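Local coordinates for protein signal recognition particle subunit SRP14 (Schizosaccharomyces pombe, PDB 2W9J) that takes part in the signal recognition particle as a 7S RNA-binding subunit, probably helping to target secretory and membrane proteins to the endoplasmic reticulum during translation, at residues A[11-14]-A[15-19]; A[60-64]-A[65-69]. All coordinates share one frame; numbering follows the deposited sequence.

Interaction 1 of 2, residues A[11-14]-A[15-19]; sequences KLTD and LLQTH
Thr18 reaches back one helical turn to Asp14: its OG1 donates to Asp14 O at 2.6 Å, in line with the carbonyl (C=O...O angle 173°). The hydroxyl is brought there by the first torsion, chi1 -40°, which sets OG1 beside Thr18's own backbone N. Both groups thus face the same acceptor, although Thr18 N makes only a long, weak bond to Asp14 O. Upstream the backbone bonding is firmer, with Gln17 N to Thr13 O at 2.8 Å and Leu16 N to Leu12 O at 3.0 Å. Thr13 and Gln17 run side by side, pointing the same way, and Thr13 CG2 lies 4.1 Å from Gln17 CG. Another face of the helix carries leucines, where Leu12 CD1 comes within 4.4 Å of Leu16 CG, a loose apolar contact. Further out, Thr13 OG1 is hydrogen-bonded to Leu9 O, while Val77 and Gln81 touch the Thr13 side chain and Ala55 touches Leu15. These i to i+4 bonds, with the threonine hydroxyl folded back onto a carbonyl, are those of the last turns of an alpha-helix, here helix 5-17 of the SRP14 fold.

Interaction 2 of 2, residues A[60-64]-A[65-69]; sequences TVVEL and DYFTD
Two i to i+3 backbone bonds, Tyr66 N to Glu63 O (2.8 Å) and Phe67 N to Leu64 O (3.2 Å), fold the chain through overlapping turns between strand 57-63 and helix 67-76, with Tyr66 at the N-cap position. Both donors sit above the plane of the carbonyl they use, by 67° at Leu64 O, so neither N-H is directed at a lone pair of its acceptor.

The Phe67 ring then folds back over the turn. Leu64 CD2 stands over one face, 4.0 Å from the ring centroid and just 10° off the normal, which identifies a CH-pi contact rather than an edge approach. Val62 comes from the strand: its CG1 lies anti to the backbone N (chi1 -172°), hence beside its own carbonyl carbon, and meets Phe67 CD1 at 3.6 Å. Val62 O lies in the ring plane at the edge, 3.5 Å from Phe67 CE1. Glu63 O is also near that edge, 3.5 Å from Phe67 CD1. Tyr66 turns elsewhere, with Asp69 CB over the centre of one face of its ring and its side chain touching Asn5 of helix 5-17.

Beyond the turn, Phe67 touches Val46 of strand 45-51 and meets Phe71 edge-to-face, while Val62 packs on Phe70. Replacing Phe67 by an alanine removes the ring and is likely to leave Leu64 CD2 and Val62 CG1 without their aromatic partner and Phe71 without its edge-to-face mate. Chemically, the ring meets an aliphatic methyl with its pi face and carbonyl oxygens with its C-H edge, a division consistent with its quadrupole, so one side chain probably gains weak electrostatic attraction as well as apolar contact at this strand-to-helix connection.

Interaction 1 lies on helix 5-17 and the residues just after it, and closes before interaction 2 opens, where strand 57-63 hands over to helix 67-76. Their centres are 21 Å apart, on opposite sides of the chain's centre, and their nearest atoms stay about 9 Å from each other, so the two do not touch. Strands 45-51 and 57-63, paired antiparallel, come between the two helices in sequence. Interaction 2 reaches helix 5-17 upstream of interaction 1: Thr60 touches Phe8, and its OG1 is hydrogen-bonded to Asn5 OD1. All four segments belong to the SRP14 family region, one contact at the late turns of helix 5-17, the other at the strand-to-helix connection.

Interaction 1 of 2, residues A[11-14]-A[15-19]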
loop_
_atom_site.group_PDB
_atom_site.type_symbol
_atom_site.label_atom_id
_atom_site.label_comp_id
_atom_site.label_asym_id
_atom_site.label_seq_id
_atom_site.Cartn_x
_atom_site.Cartn_y
_atom_site.Cartn_z
ATOM N N LYS A 11 4.699 -6.370 -0.626
ATOM C CA LYS A 11 4.598 -6.756 0.784
ATOM C C LYS A 11 3.141 -6.778 1.255
ATOM O O LYS A 11 2.792 -7.515 2.180
ATOM C CB LYS A 11 5.476 -5.844 1.655
ATOM C CG LYS A 11 5.834 -6.410 3.039
ATOM C CD LYS A 11 6.472 -7.801 2.974
ATOM C CE LYS A 11 6.068 -8.641 4.190
ATOM N NZ LYS A 11 6.152 -10.109 3.936
ATOM N N LEU A 12 2.306 -5.975 0.595
ATOM C CA LEU A 12 0.863 -5.935 0.825
ATOM C C LEU A 12 0.226 -7.266 0.483
ATOM O O LEU A 12 -0.603 -7.770 1.237
ATOM C CB LEU A 12 0.219 -4.843 -0.035
ATOM C CG LEU A 12 -1.295 -4.644 0.025
ATOM C CD1 LEU A 12 -1.730 -4.361 1.449
ATOM C CD2 LEU A 12 -1.702 -3.500 -0.871
ATOM N N THR A 13 0.601 -7.808 -0.673
ATOM C CA THR A 13 0.229 -9.153 -1.078
ATOM C C THR A 13 0.513 -10.108 0.064
ATOM O O THR A 13 -0.396 -10.745 0.593
ATOM C CB THR A 13 1.037 -9.600 -2.313
ATOM O OG1 THR A 13 0.623 -8.845 -3.457
ATOM C CG2 THR A 13 0.836 -11.084 -2.592
ATOM N N ASP A 14 1.779 -10.169 0.458
ATOM C CA ASP A 14 2.239 -11.158 1.419
ATOM C C ASP A 14 1.662 -10.943 2.819
ATOM O O ASP A 14 1.659 -11.868 3.632
ATOM C CB ASP A 14 3.770 -11.225 1.419
ATOM C CG ASP A 14 4.344 -11.554 0.033
ATOM O OD1 ASP A 14 3.793 -12.432 -0.667
ATOM O OD2 ASP A 14 5.353 -10.931 -0.360
ATOM N N LEU A 15 1.151 -9.737 3.082
ATOM C CA LEU A 15 0.401 -9.459 4.316
ATOM C C LEU A 15 -1.005 -10.029 4.264
ATOM O O LEU A 15 -1.524 -10.518 5.271
ATOM C CB LEU A 15 0.306 -7.959 4.602
ATOM C CG LEU A 15 1.470 -7.202 5.251
ATOM C CD1 LEU A 15 0.913 -6.039 6.071
ATOM C CD2 LEU A 15 2.365 -8.082 6.125
ATOM N N LEU A 16 -1.622 -9.939 3.090
ATOM C CA LEU A 16 -2.971 -10.459 2.876
ATOM C C LEU A 16 -2.978 -11.975 2.655
ATOM O O LEU A 16 -3.966 -12.639 2.976
ATOM C CB LEU A 16 -3.653 -9.736 1.708
ATOM C CG LEU A 16 -3.840 -8.215 1.789
ATOM C CD1 LEU A 16 -4.552 -7.719 0.541
ATOM C CD2 LEU A 16 -4.601 -7.800 3.045
ATOM N N GLN A 17 -1.881 -12.502 2.101
ATOM C CA GLN A 17 -1.679 -13.946 1.912
ATOM C C GLN A 17 -1.576 -14.658 3.247
ATOM O O GLN A 17 -2.103 -15.757 3.414
ATOM C CB GLN A 17 -0.393 -14.220 1.130
ATOM C CG GLN A 17 -0.537 -14.232 -0.385
ATOM C CD GLN A 17 0.780 -14.531 -1.096
ATOM O OE1 GLN A 17 1.848 -14.558 -0.475
ATOM N NE2 GLN A 17 0.706 -14.754 -2.408
ATOM N N THR A 18 -0.883 -14.020 4.187
ATOM C CA THR A 18 -0.637 -14.591 5.509
ATOM C C THR A 18 -1.839 -14.390 6.458
ATOM O O THR A 18 -1.888 -14.981 7.541
ATOM C CB THR A 18 0.710 -14.064 6.115
ATOM O OG1 THR A 18 1.701 -13.988 5.079
ATOM C CG2 THR A 18 1.237 -15.003 7.204
ATOM N N HIS A 19 -2.814 -13.580 6.038
ATOM C CA HIS A 19 -4.064 -13.413 6.787
ATOM C C HIS A 19 -5.034 -14.563 6.497
ATOM O O HIS A 19 -4.830 -15.699 6.939
ATOM C CB HIS A 19 -4.728 -12.074 6.448
#

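Interaction 2 of 2, residues A[60-64]-A[65-69]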
loop_
_atom_site.group_PDB
_atom_site.type_symbol
_atom_site.label_atom_id
_atom_site.label_comp_id
_atom_site.label_asym_id
_atom_site.label_seq_id
_atom_site.Cartn_x
_atom_site.Cartn_y
_atom_site.Cartn_z
ATOM N N THR A 60 4.609 3.730 2.078
ATOM C CA THR A 60 5.171 4.226 0.830
ATOM C C THR A 60 4.688 5.643 0.538
ATOM O O THR A 60 3.623 6.059 1.016
ATOM C CB THR A 60 4.873 3.265 -0.353
ATOM O OG1 THR A 60 5.745 3.569 -1.446
ATOM C CG2 THR A 60 3.416 3.327 -0.803
ATOM N N VAL A 61 5.484 6.403 -0.207
ATOM C CA VAL A 61 5.055 7.729 -0.624
ATOM C C VAL A 61 4.695 7.703 -2.099
ATOM O O VAL A 61 5.539 7.414 -2.959
ATOM C CB VAL A 61 6.106 8.815 -0.351
ATOM C CG1 VAL A 61 5.642 10.146 -0.913
ATOM C CG2 VAL A 61 6.357 8.948 1.147
ATOM N N VAL A 62 3.430 8.006 -2.373
ATOM C CA VAL A 62 2.921 8.021 -3.732
ATOM C C VAL A 62 2.824 9.445 -4.269
ATOM O O VAL A 62 2.111 10.285 -3.717
ATOM C CB VAL A 62 1.556 7.303 -3.842
ATOM C CG1 VAL A 62 1.165 7.161 -5.299
ATOM C CG2 VAL A 62 1.625 5.923 -3.178
ATOM N N GLU A 63 3.544 9.698 -5.357
ATOM C CA GLU A 63 3.556 11.009 -5.998
ATOM C C GLU A 63 2.280 11.216 -6.803
ATOM O O GLU A 63 1.801 10.278 -7.437
ATOM C CB GLU A 63 4.798 11.157 -6.879
ATOM C CG GLU A 63 6.114 11.022 -6.089
ATOM C CD GLU A 63 7.195 11.986 -6.574
ATOM O OE1 GLU A 63 7.178 12.373 -7.764
ATOM O OE2 GLU A 63 8.067 12.360 -5.763
ATOM N N LEU A 64 1.734 12.435 -6.770
ATOM C CA LEU A 64 0.493 12.758 -7.498
ATOM C C LEU A 64 0.453 12.239 -8.928
ATOM O O LEU A 64 -0.565 11.721 -9.371
ATOM C CB LEU A 64 0.224 14.265 -7.518
ATOM C CG LEU A 64 -0.533 14.920 -6.354
ATOM C CD1 LEU A 64 -1.197 16.216 -6.843
ATOM C CD2 LEU A 64 -1.572 13.983 -5.717
ATOM N N ASP A 65 1.566 12.390 -9.637
ATOM C CA ASP A 65 1.686 11.945 -11.020
ATOM C C ASP A 65 1.473 10.434 -11.189
ATOM O O ASP A 65 1.119 9.968 -12.270
ATOM C CB ASP A 65 3.058 12.349 -11.580
ATOM C CG ASP A 65 3.189 13.855 -11.815
ATOM O OD1 ASP A 65 2.152 14.562 -11.830
ATOM O OD2 ASP A 65 4.338 14.331 -11.994
ATOM N N TYR A 66 1.689 9.676 -10.121
ATOM C CA TYR A 66 1.633 8.226 -10.202
ATOM C C TYR A 66 0.374 7.655 -9.539
ATOM O O TYR A 66 0.222 6.438 -9.420
ATOM C CB TYR A 66 2.908 7.615 -9.595
ATOM C CG TYR A 66 3.221 6.198 -10.073
ATOM C CD1 TYR A 66 3.110 5.102 -9.200
ATOM C CD2 TYR A 66 3.630 5.950 -11.399
ATOM C CE1 TYR A 66 3.398 3.796 -9.626
ATOM C CE2 TYR A 66 3.923 4.646 -11.839
ATOM C CZ TYR A 66 3.800 3.577 -10.943
ATOM O OH TYR A 66 4.078 2.290 -11.357
ATOM N N PHE A 67 -0.536 8.536 -9.127
ATOM C CA PHE A 67 -1.767 8.128 -8.439
ATOM C C PHE A 67 -2.621 7.100 -9.220
ATOM O O PHE A 67 -2.896 5.999 -8.720
ATOM C CB PHE A 67 -2.597 9.366 -8.070
ATOM C CG PHE A 67 -2.517 9.757 -6.615
ATOM C CD1 PHE A 67 -1.291 9.782 -5.941
ATOM C CD2 PHE A 67 -3.675 10.126 -5.923
ATOM C CE1 PHE A 67 -1.222 10.141 -4.608
ATOM C CE2 PHE A 67 -3.620 10.488 -4.589
ATOM C CZ PHE A 67 -2.384 10.500 -3.926
ATOM N N THR A 68 -3.032 7.460 -10.435
ATOM C CA THR A 68 -3.781 6.548 -11.308
ATOM C C THR A 68 -3.148 5.147 -11.334
ATOM O O THR A 68 -3.805 4.149 -11.001
ATOM C CB THR A 68 -3.853 7.097 -12.746
ATOM O OG1 THR A 68 -4.536 8.355 -12.747
ATOM C CG2 THR A 68 -4.576 6.128 -13.655
ATOM N N ASP A 69 -1.866 5.105 -11.715
ATOM C CA ASP A 69 -1.075 3.877 -11.842
ATOM C C ASP A 69 -1.058 3.072 -10.559
ATOM O O ASP A 69 -1.344 1.870 -10.575
ATOM C CB ASP A 69 0.363 4.222 -12.236
ATOM C CG ASP A 69 0.515 4.512 -13.722
ATOM O OD1 ASP A 69 0.209 3.609 -14.550
ATOM O OD2 ASP A 69 0.957 5.639 -14.063
#